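Putative NAD(P)H-flavin oxidoreductase (Streptococcus pyogenes serotype M1, PDB 2HAY) binds flavin mononucleotide and probably uses it to pass electrons between NAD(P)H and nitrogenous or quinone-like substrates, as nitroreductase-family enzymes do. Local coordinates at residues Q11-Y25 with M156-P168. Sequence-based numbering, arbitrary orientation.
Sequences QIQQALHFRTAVRVY and MMTAALLGIDTCP. With FMN (flavin mononucleotide), chain I.
Ala15 sets its methyl against Ala160 where helices 11-18 and 156-162 cross at 107°, CB to CB 4.0 Å; two such small residues let the axes approach to 8.6 Å. Leu161 CD2 touches Ala15 CB and Gln11 CG, both at 3.9 Å. One turn on, Phe18 has CG anti to its backbone N (chi1 179°), which carries the ring to the Schellman turn at Gly163, whose positive phi suits glycine. Phe18 CZ lies 3.6 Å from Gly163 O and 3.4 Å from Asp165 OD1, ring and carboxylate planes 27° apart.

Arg19, the first residue beyond its helix, can be followed outward. CB lies 4.3 Å from Ala160 CB, and CG faces the methyl CG2 of Thr166. A bend at chi2 brings CD near the selenium of selenomethionine Met156; another at chi3 turns NE and the guanidinium toward the FMN phosphate. NH1 donates to O2P at 2.9 Å, while NH2 reaches O2P, O3P and Leu44 O of the second subunit. A long aliphatic shaft ending in a planar cation fits this path from core to anion.

Val22 N bonds Thr166 O at 3.0 Å, nearly straight, tying the loop to strand 165-168. Water 2 joins Thr20 O, Asp165 OD1 and Thr166 N; Asp165 also forms a salt bridge with Arg203. Directly after the packed helix, the Arg19 guanidinium would balance part of the phosphate charge, while Thr20 OG1 and Ala21 N add directed hydrogen bonds to O1P.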
ATOM      1  N   GLN B  11     -18.804  -8.876  -9.499  1.00 24.38           N
ATOM      2  CA  GLN B  11     -18.599  -8.747  -8.072  1.00 25.30           C
ATOM      3  C   GLN B  11     -17.444  -7.795  -7.718  1.00 25.59           C
ATOM      4  O   GLN B  11     -17.575  -6.927  -6.835  1.00 24.90           O
ATOM      5  CB  GLN B  11     -18.379 -10.133  -7.497  1.00 26.04           C
ATOM      6  CG  GLN B  11     -18.112 -10.205  -6.034  1.00 27.83           C
ATOM      7  CD  GLN B  11     -17.757 -11.612  -5.592  1.00 32.77           C
ATOM      8  OE1 GLN B  11     -17.584 -12.533  -6.417  1.00 33.82           O
ATOM      9  NE2 GLN B  11     -17.621 -11.787  -4.270  1.00 33.23           N
ATOM     10  N   ILE B  12     -16.334  -7.943  -8.432  1.00 25.92           N
ATOM     11  CA  ILE B  12     -15.184  -7.043  -8.271  1.00 26.21           C
ATOM     12  C   ILE B  12     -15.553  -5.642  -8.736  1.00 26.46           C
ATOM     13  O   ILE B  12     -15.281  -4.669  -8.045  1.00 26.96           O
ATOM     14  CB  ILE B  12     -13.943  -7.526  -9.033  1.00 26.68           C
ATOM     15  CG1 ILE B  12     -13.482  -8.875  -8.484  1.00 26.47           C
ATOM     16  CG2 ILE B  12     -12.782  -6.481  -8.895  1.00 25.77           C
ATOM     17  CD1 ILE B  12     -12.491  -9.599  -9.388  1.00 24.01           C
ATOM     18  N   GLN B  13     -16.206  -5.539  -9.887  1.00 27.40           N
ATOM     19  CA  GLN B  13     -16.588  -4.231 -10.380  1.00 28.04           C
ATOM     20  C   GLN B  13     -17.573  -3.544  -9.423  1.00 27.48           C
ATOM     21  O   GLN B  13     -17.505  -2.326  -9.236  1.00 26.83           O
ATOM     22  CB  GLN B  13     -17.129  -4.356 -11.794  1.00 29.14           C
ATOM     23  CG  GLN B  13     -17.053  -3.062 -12.626  1.00 36.15           C
ATOM     24  CD  GLN B  13     -15.647  -2.712 -13.128  1.00 42.07           C
ATOM     25  OE1 GLN B  13     -15.037  -1.726 -12.676  1.00 43.74           O
ATOM     26  NE2 GLN B  13     -15.138  -3.506 -14.089  1.00 44.69           N
ATOM     27  N   GLN B  14     -18.461  -4.312  -8.783  1.00 26.63           N
ATOM     28  CA  GLN B  14     -19.366  -3.710  -7.777  1.00 27.35           C
ATOM     29  C   GLN B  14     -18.608  -3.135  -6.594  1.00 26.80           C
ATOM     30  O   GLN B  14     -18.920  -2.025  -6.134  1.00 26.52           O
ATOM     31  CB  GLN B  14     -20.437  -4.686  -7.283  1.00 26.84           C
ATOM     32  CG  GLN B  14     -21.376  -5.140  -8.375  1.00 28.81           C
ATOM     33  CD  GLN B  14     -22.545  -4.202  -8.582  1.00 32.68           C
ATOM     34  OE1 GLN B  14     -23.571  -4.318  -7.912  1.00 33.72           O
ATOM     35  NE2 GLN B  14     -22.418  -3.297  -9.544  1.00 32.86           N
ATOM     36  N   ALA B  15     -17.611  -3.878  -6.132  1.00 25.85           N
ATOM     37  CA  ALA B  15     -16.814  -3.477  -4.970  1.00 27.21           C
ATOM     38  C   ALA B  15     -15.941  -2.242  -5.236  1.00 28.05           C
ATOM     39  O   ALA B  15     -15.837  -1.366  -4.385  1.00 28.19           O
ATOM     40  CB  ALA B  15     -15.971  -4.619  -4.466  1.00 25.59           C
ATOM     41  N   LEU B  16     -15.355  -2.172  -6.426  1.00 29.94           N
ATOM     42  CA  LEU B  16     -14.536  -1.017  -6.828  1.00 31.70           C
ATOM     43  C   LEU B  16     -15.357   0.265  -6.883  1.00 32.77           C
ATOM     44  O   LEU B  16     -14.876   1.317  -6.500  1.00 33.95           O
ATOM     45  CB  LEU B  16     -13.867  -1.263  -8.190  1.00 31.47           C
ATOM     46  CG  LEU B  16     -12.812  -2.361  -8.253  1.00 30.34           C
ATOM     47  CD1 LEU B  16     -12.314  -2.508  -9.682  1.00 30.42           C
ATOM     48  CD2 LEU B  16     -11.703  -2.009  -7.319  1.00 31.05           C
ATOM     49  N   HIS B  17     -16.597   0.177  -7.351  1.00 33.49           N
ATOM     50  CA  HIS B  17     -17.428   1.355  -7.418  1.00 34.39           C
ATOM     51  C   HIS B  17     -18.196   1.653  -6.125  1.00 33.92           C
ATOM     52  O   HIS B  17     -18.528   2.806  -5.865  1.00 34.82           O
ATOM     53  CB  HIS B  17     -18.294   1.318  -8.670  1.00 35.32           C
ATOM     54  CG  HIS B  17     -17.490   1.427  -9.937  1.00 39.90           C
ATOM     55  ND1 HIS B  17     -17.343   2.613 -10.630  1.00 44.29           N
ATOM     56  CD2 HIS B  17     -16.757   0.506 -10.613  1.00 41.88           C
ATOM     57  CE1 HIS B  17     -16.574   2.411 -11.688  1.00 45.00           C
ATOM     58  NE2 HIS B  17     -16.203   1.141 -11.697  1.00 44.29           N
ATOM     59  N   PHE B  18     -18.427   0.628  -5.299  1.00 33.36           N
ATOM     60  CA  PHE B  18     -18.971   0.799  -3.943  1.00 32.16           C
ATOM     61  C   PHE B  18     -18.035   1.582  -3.004  1.00 32.24           C
ATOM     62  O   PHE B  18     -18.483   2.525  -2.319  1.00 32.06           O
ATOM     63  CB  PHE B  18     -19.329  -0.550  -3.306  1.00 31.33           C
ATOM     64  CG  PHE B  18     -19.868  -0.439  -1.891  1.00 30.99           C
ATOM     65  CD1 PHE B  18     -19.088  -0.819  -0.809  1.00 29.92           C
ATOM     66  CD2 PHE B  18     -21.159   0.055  -1.649  1.00 30.93           C
ATOM     67  CE1 PHE B  18     -19.565  -0.730   0.485  1.00 30.09           C
ATOM     68  CE2 PHE B  18     -21.650   0.156  -0.342  1.00 29.55           C
ATOM     69  CZ  PHE B  18     -20.856  -0.234   0.725  1.00 29.83           C
ATOM     70  N   ARG B  19     -16.765   1.174  -2.940  1.00 31.08           N
ATOM     71  CA  ARG B  19     -15.796   1.819  -2.036  1.00 30.64           C
ATOM     72  C   ARG B  19     -15.680   3.312  -2.284  1.00 30.81           C
ATOM     73  O   ARG B  19     -15.373   3.757  -3.390  1.00 30.85           O
ATOM     74  CB  ARG B  19     -14.404   1.205  -2.137  1.00 30.39           C
ATOM     75  CG  ARG B  19     -13.502   1.593  -0.920  1.00 29.43           C
ATOM     76  CD  ARG B  19     -12.026   1.719  -1.239  1.00 25.04           C
ATOM     77  NE  ARG B  19     -11.813   2.571  -2.401  1.00 25.64           N
ATOM     78  CZ  ARG B  19     -11.852   3.902  -2.387  1.00 28.32           C
ATOM     79  NH1 ARG B  19     -12.082   4.554  -1.246  1.00 27.69           N
ATOM     80  NH2 ARG B  19     -11.675   4.585  -3.524  1.00 25.09           N
ATOM     81  N   THR B  20     -15.956   4.085  -1.247  1.00 31.12           N
ATOM     82  CA  THR B  20     -15.743   5.522  -1.264  1.00 30.99           C
ATOM     83  C   THR B  20     -15.248   5.885   0.129  1.00 30.63           C
ATOM     84  O   THR B  20     -15.415   5.093   1.064  1.00 29.93           O
ATOM     85  CB  THR B  20     -17.029   6.249  -1.653  1.00 31.85           C
ATOM     86  OG1 THR B  20     -16.777   7.656  -1.768  1.00 35.30           O
ATOM     87  CG2 THR B  20     -18.143   5.998  -0.647  1.00 31.03           C
ATOM     88  N   ALA B  21     -14.590   7.031   0.268  1.00 29.71           N
ATOM     89  CA  ALA B  21     -14.014   7.385   1.565  1.00 30.18           C
ATOM     90  C   ALA B  21     -15.134   7.955   2.429  1.00 29.78           C
ATOM     91  O   ALA B  21     -15.646   9.042   2.172  1.00 31.15           O
ATOM     92  CB  ALA B  21     -12.804   8.362   1.424  1.00 28.46           C
ATOM     93  N   VAL B  22     -15.556   7.178   3.415  1.00 29.77           N
ATOM     94  CA  VAL B  22     -16.765   7.495   4.168  1.00 29.63           C
ATOM     95  C   VAL B  22     -16.394   8.188   5.492  1.00 30.19           C
ATOM     96  O   VAL B  22     -15.626   7.652   6.289  1.00 29.61           O
ATOM     97  CB  VAL B  22     -17.653   6.224   4.388  1.00 29.34           C
ATOM     98  CG1 VAL B  22     -18.767   6.500   5.371  1.00 27.64           C
ATOM     99  CG2 VAL B  22     -18.227   5.708   3.041  1.00 27.61           C
ATOM    100  N   ARG B  23     -16.928   9.383   5.705  1.00 30.61           N
ATOM    101  CA  ARG B  23     -16.629  10.143   6.927  1.00 31.95           C
ATOM    102  C   ARG B  23     -17.615   9.909   8.057  1.00 30.99           C
ATOM    103  O   ARG B  23     -17.215   9.859   9.226  1.00 31.21           O
ATOM    104  CB  ARG B  23     -16.522  11.640   6.643  1.00 31.70           C
ATOM    105  CG  ARG B  23     -15.404  12.002   5.647  1.00 34.51           C
ATOM    106  CD  ARG B  23     -15.238  13.528   5.474  1.00 34.99           C
ATOM    107  NE  ARG B  23     -16.482  14.259   5.760  1.00 41.88           N
ATOM    108  CZ  ARG B  23     -16.674  15.045   6.824  1.00 42.71           C
ATOM    109  NH1 ARG B  23     -17.857  15.647   6.995  1.00 43.79           N
ATOM    110  NH2 ARG B  23     -15.690  15.240   7.710  1.00 41.06           N
ATOM    111  N   VAL B  24     -18.893   9.771   7.718  1.00 30.40           N
ATOM    112  CA  VAL B  24     -19.942   9.610   8.724  1.00 30.36           C
ATOM    113  C   VAL B  24     -20.644   8.253   8.607  1.00 30.09           C
ATOM    114  O   VAL B  24     -21.182   7.901   7.546  1.00 29.83           O
ATOM    115  CB  VAL B  24     -20.973  10.754   8.671  1.00 30.18           C
ATOM    116  CG1 VAL B  24     -21.906  10.670   9.873  1.00 31.11           C
ATOM    117  CG2 VAL B  24     -20.268  12.107   8.642  1.00 30.70           C
ATOM    118  N   TYR B  25     -20.611   7.504   9.711  1.00 29.73           N
ATOM    119  CA  TYR B  25     -21.160   6.156   9.770  1.00 29.30           C
ATOM    120  C   TYR B  25     -22.392   6.141  10.648  1.00 29.93           C
ATOM    121  O   TYR B  25     -22.551   6.984  11.539  1.00 28.98           O
ATOM    122  CB  TYR B  25     -20.134   5.161  10.329  1.00 29.77           C
ATOM    123  CG  TYR B  25     -18.837   5.143   9.555  1.00 29.18           C
ATOM    124  CD1 TYR B  25     -17.811   6.039   9.854  1.00 29.86           C
ATOM    125  CD2 TYR B  25     -18.656   4.256   8.487  1.00 28.42           C
ATOM    126  CE1 TYR B  25     -16.608   6.028   9.121  1.00 29.78           C
ATOM    127  CE2 TYR B  25     -17.480   4.237   7.768  1.00 29.24           C
ATOM    128  CZ  TYR B  25     -16.469   5.135   8.083  1.00 29.39           C
ATOM    129  OH  TYR B  25     -15.324   5.130   7.356  1.00 29.63           O
HETATM  130  N   MSE B 156      -9.422  -2.836   2.909  1.00 26.29           N
HETATM  131  CA  MSE B 156     -10.463  -2.044   2.267  1.00 27.17           C
HETATM  132  C   MSE B 156     -11.203  -2.776   1.160  1.00 27.10           C
HETATM  133  O   MSE B 156     -12.400  -2.574   1.017  1.00 27.84           O
HETATM  134  CB  MSE B 156      -9.895  -0.746   1.716  1.00 26.34           C
HETATM  135  CG  MSE B 156      -9.519   0.267   2.823  1.00 28.86           C
HETATM  136 SE   MSE B 156      -9.144   1.995   2.021  0.60 30.05          SE
HETATM  137  CE  MSE B 156      -7.527   1.486   1.096  1.00 31.35           C
HETATM  138  N   MSE B 157     -10.497  -3.603   0.382  0.50 27.21           N
HETATM  139  CA  MSE B 157     -11.135  -4.439  -0.647  0.50 27.33           C
HETATM  140  C   MSE B 157     -12.010  -5.531  -0.027  0.50 27.10           C
HETATM  141  O   MSE B 157     -13.152  -5.755  -0.462  0.50 27.25           O
HETATM  142  CB  MSE B 157     -10.104  -5.062  -1.606  0.50 27.26           C
HETATM  143  CG  MSE B 157     -10.741  -5.921  -2.713  0.50 26.37           C
HETATM  144 SE   MSE B 157     -12.000  -4.910  -3.825  0.32 28.79          SE
HETATM  145  CE  MSE B 157     -10.651  -3.970  -4.860  0.50 28.74           C
ATOM    146  N   THR B 158     -11.463  -6.205   0.979  1.00 27.40           N
ATOM    147  CA  THR B 158     -12.209  -7.178   1.770  1.00 26.62           C
ATOM    148  C   THR B 158     -13.462  -6.537   2.382  1.00 26.13           C
ATOM    149  O   THR B 158     -14.539  -7.049   2.184  1.00 25.88           O
ATOM    150  CB  THR B 158     -11.303  -7.801   2.854  1.00 27.26           C
ATOM    151  OG1 THR B 158     -10.168  -8.385   2.207  1.00 27.00           O
ATOM    152  CG2 THR B 158     -12.049  -8.899   3.649  1.00 26.18           C
ATOM    153  N   ALA B 159     -13.321  -5.394   3.074  1.00 25.66           N
ATOM    154  CA  ALA B 159     -14.482  -4.631   3.538  1.00 25.14           C
ATOM    155  C   ALA B 159     -15.487  -4.332   2.416  1.00 24.51           C
ATOM    156  O   ALA B 159     -16.669  -4.535   2.589  1.00 24.87           O
ATOM    157  CB  ALA B 159     -14.043  -3.321   4.241  1.00 24.00           C
ATOM    158  N   ALA B 160     -15.005  -3.873   1.262  1.00 25.24           N
ATOM    159  CA  ALA B 160     -15.883  -3.492   0.168  1.00 25.42           C
ATOM    160  C   ALA B 160     -16.717  -4.680  -0.338  1.00 25.98           C
ATOM    161  O   ALA B 160     -17.914  -4.545  -0.533  1.00 26.73           O
ATOM    162  CB  ALA B 160     -15.087  -2.874  -0.965  1.00 25.14           C
ATOM    163  N   LEU B 161     -16.069  -5.835  -0.503  1.00 25.63           N
ATOM    164  CA  LEU B 161     -16.711  -7.091  -0.909  1.00 25.51           C
ATOM    165  C   LEU B 161     -17.762  -7.563   0.104  1.00 25.99           C
ATOM    166  O   LEU B 161     -18.723  -8.255  -0.245  1.00 25.66           O
ATOM    167  CB  LEU B 161     -15.658  -8.180  -1.130  1.00 24.86           C
ATOM    168  CG  LEU B 161     -14.807  -8.020  -2.380  1.00 24.96           C
ATOM    169  CD1 LEU B 161     -13.476  -8.789  -2.240  1.00 26.25           C
ATOM    170  CD2 LEU B 161     -15.533  -8.445  -3.678  1.00 22.44           C
ATOM    171  N   LEU B 162     -17.574  -7.137   1.347  1.00 26.58           N
ATOM    172  CA  LEU B 162     -18.475  -7.437   2.428  1.00 26.88           C
ATOM    173  C   LEU B 162     -19.589  -6.384   2.576  1.00 26.67           C
ATOM    174  O   LEU B 162     -20.528  -6.580   3.338  1.00 27.38           O
ATOM    175  CB  LEU B 162     -17.657  -7.561   3.717  1.00 26.31           C
ATOM    176  CG  LEU B 162     -16.826  -8.846   3.867  1.00 26.94           C
ATOM    177  CD1 LEU B 162     -16.054  -8.769   5.184  1.00 23.39           C
ATOM    178  CD2 LEU B 162     -17.719 -10.125   3.813  1.00 24.60           C
ATOM    179  N   GLY B 163     -19.496  -5.284   1.838  1.00 26.05           N
ATOM    180  CA  GLY B 163     -20.457  -4.181   1.981  1.00 24.70           C
ATOM    181  C   GLY B 163     -20.147  -3.246   3.126  1.00 25.36           C
ATOM    182  O   GLY B 163     -20.975  -2.441   3.513  1.00 24.87           O
ATOM    183  N   ILE B 164     -18.928  -3.350   3.663  1.00 26.03           N
ATOM    184  CA  ILE B 164     -18.492  -2.550   4.788  1.00 25.93           C
ATOM    185  C   ILE B 164     -17.769  -1.326   4.223  1.00 26.37           C
ATOM    186  O   ILE B 164     -16.875  -1.453   3.387  1.00 25.07           O
ATOM    187  CB  ILE B 164     -17.587  -3.382   5.743  1.00 25.50           C
ATOM    188  CG1 ILE B 164     -18.419  -4.487   6.405  1.00 23.70           C
ATOM    189  CG2 ILE B 164     -16.867  -2.486   6.770  1.00 25.52           C
ATOM    190  CD1 ILE B 164     -17.578  -5.522   7.142  1.00 22.83           C
ATOM    191  N   ASP B 165     -18.216  -0.153   4.658  1.00 26.45           N
ATOM    192  CA  ASP B 165     -17.577   1.093   4.331  1.00 27.31           C
ATOM    193  C   ASP B 165     -16.316   1.371   5.167  1.00 27.84           C
ATOM    194  O   ASP B 165     -16.149   0.913   6.302  1.00 27.42           O
ATOM    195  CB  ASP B 165     -18.559   2.240   4.461  1.00 27.33           C
ATOM    196  CG  ASP B 165     -19.553   2.249   3.334  1.00 28.21           C
ATOM    197  OD1 ASP B 165     -19.114   2.355   2.167  1.00 29.72           O
ATOM    198  OD2 ASP B 165     -20.749   2.091   3.604  1.00 28.00           O
ATOM    199  N   THR B 166     -15.455   2.186   4.589  1.00 28.43           N
ATOM    200  CA  THR B 166     -14.127   2.305   5.072  1.00 29.48           C
ATOM    201  C   THR B 166     -13.682   3.746   4.841  1.00 29.09           C
ATOM    202  O   THR B 166     -14.344   4.487   4.091  1.00 29.46           O
ATOM    203  CB  THR B 166     -13.324   1.259   4.254  1.00 30.44           C
ATOM    204  OG1 THR B 166     -12.735   0.290   5.124  1.00 34.13           O
ATOM    205  CG2 THR B 166     -12.379   1.870   3.326  1.00 28.54           C
ATOM    206  N   CYS B 167     -12.608   4.158   5.519  1.00 28.96           N
ATOM    207  CA  CYS B 167     -11.893   5.406   5.208  1.00 28.24           C
ATOM    208  C   CYS B 167     -10.421   5.296   5.630  1.00 28.03           C
ATOM    209  O   CYS B 167     -10.126   5.052   6.811  1.00 27.15           O
ATOM    210  CB  CYS B 167     -12.538   6.607   5.906  1.00 28.07           C
ATOM    211  SG  CYS B 167     -11.959   8.246   5.318  1.00 29.91           S
ATOM    212  N   PRO B 168      -9.490   5.494   4.674  1.00 27.53           N
ATOM    213  CA  PRO B 168      -8.075   5.438   5.034  1.00 27.36           C
ATOM    214  C   PRO B 168      -7.680   6.826   5.538  1.00 27.57           C
ATOM    215  O   PRO B 168      -8.094   7.810   4.939  1.00 28.11           O
ATOM    216  CB  PRO B 168      -7.382   5.068   3.714  1.00 26.67           C
ATOM    217  CG  PRO B 168      -8.330   5.508   2.624  1.00 26.88           C
ATOM    218  CD  PRO B 168      -9.696   5.800   3.241  1.00 27.24           C
TER
HETATM  219  N1  FMN I 701     -10.124  11.349   3.932  1.00 42.94           N
HETATM  220  C2  FMN I 701     -10.359  12.175   5.042  1.00 43.41           C
HETATM  221  O2  FMN I 701     -11.446  12.786   5.176  1.00 43.40           O
HETATM  222  N3  FMN I 701      -9.368  12.309   6.022  1.00 42.00           N
HETATM  223  C4  FMN I 701      -8.134  11.672   5.915  1.00 42.47           C
HETATM  224  O4  FMN I 701      -7.196  11.908   6.687  1.00 37.42           O
HETATM  225  C4A FMN I 701      -7.883  10.857   4.808  1.00 43.00           C
HETATM  226  N5  FMN I 701      -6.645  10.222   4.719  1.00 43.60           N
HETATM  227  C5A FMN I 701      -6.358   9.390   3.639  1.00 43.50           C
HETATM  228  C6  FMN I 701      -5.120   8.747   3.584  1.00 41.94           C
HETATM  229  C7  FMN I 701      -4.818   7.914   2.514  1.00 42.60           C
HETATM  230  C7M FMN I 701      -3.588   7.053   2.609  1.00 38.20           C
HETATM  231  C8  FMN I 701      -5.763   7.716   1.485  1.00 42.12           C
HETATM  232  C8M FMN I 701      -5.631   6.535   0.576  1.00 36.16           C
HETATM  233  C9  FMN I 701      -7.010   8.365   1.543  1.00 42.78           C
HETATM  234  C9A FMN I 701      -7.320   9.208   2.632  1.00 43.37           C
HETATM  235  N10 FMN I 701      -8.575   9.860   2.737  1.00 43.86           N
HETATM  236  C10 FMN I 701      -8.873  10.689   3.820  1.00 43.49           C
HETATM  237  C1' FMN I 701      -9.623   9.666   1.707  1.00 42.59           C
HETATM  238  C2' FMN I 701      -9.285  10.459   0.434  1.00 45.99           C
HETATM  239  O2' FMN I 701      -9.721  11.807   0.536  1.00 47.43           O
HETATM  240  C3' FMN I 701      -9.965   9.785  -0.764  1.00 44.96           C
HETATM  241  O3' FMN I 701      -9.544   8.445  -0.866  1.00 45.65           O
HETATM  242  C4' FMN I 701      -9.742  10.476  -2.104  1.00 44.21           C
HETATM  243  O4' FMN I 701     -10.184  11.818  -1.978  1.00 42.50           O
HETATM  244  C5' FMN I 701     -10.484   9.727  -3.230  1.00 44.37           C
HETATM  245  O5' FMN I 701     -11.902   9.636  -3.030  1.00 41.60           O
HETATM  246  P   FMN I 701     -12.688   8.240  -2.815  1.00 37.11           P
HETATM  247  O1P FMN I 701     -14.023   8.529  -2.187  1.00 38.51           O
HETATM  248  O2P FMN I 701     -11.866   7.305  -1.969  1.00 34.89           O
HETATM  249  O3P FMN I 701     -12.933   7.500  -4.077  1.00 40.31           O
HETATM  250  O   HOH W   1     -19.010  -8.896  -3.019  1.00 16.42           O
HETATM  251  O   HOH W   2     -16.305   2.667   1.691  1.00 22.44           O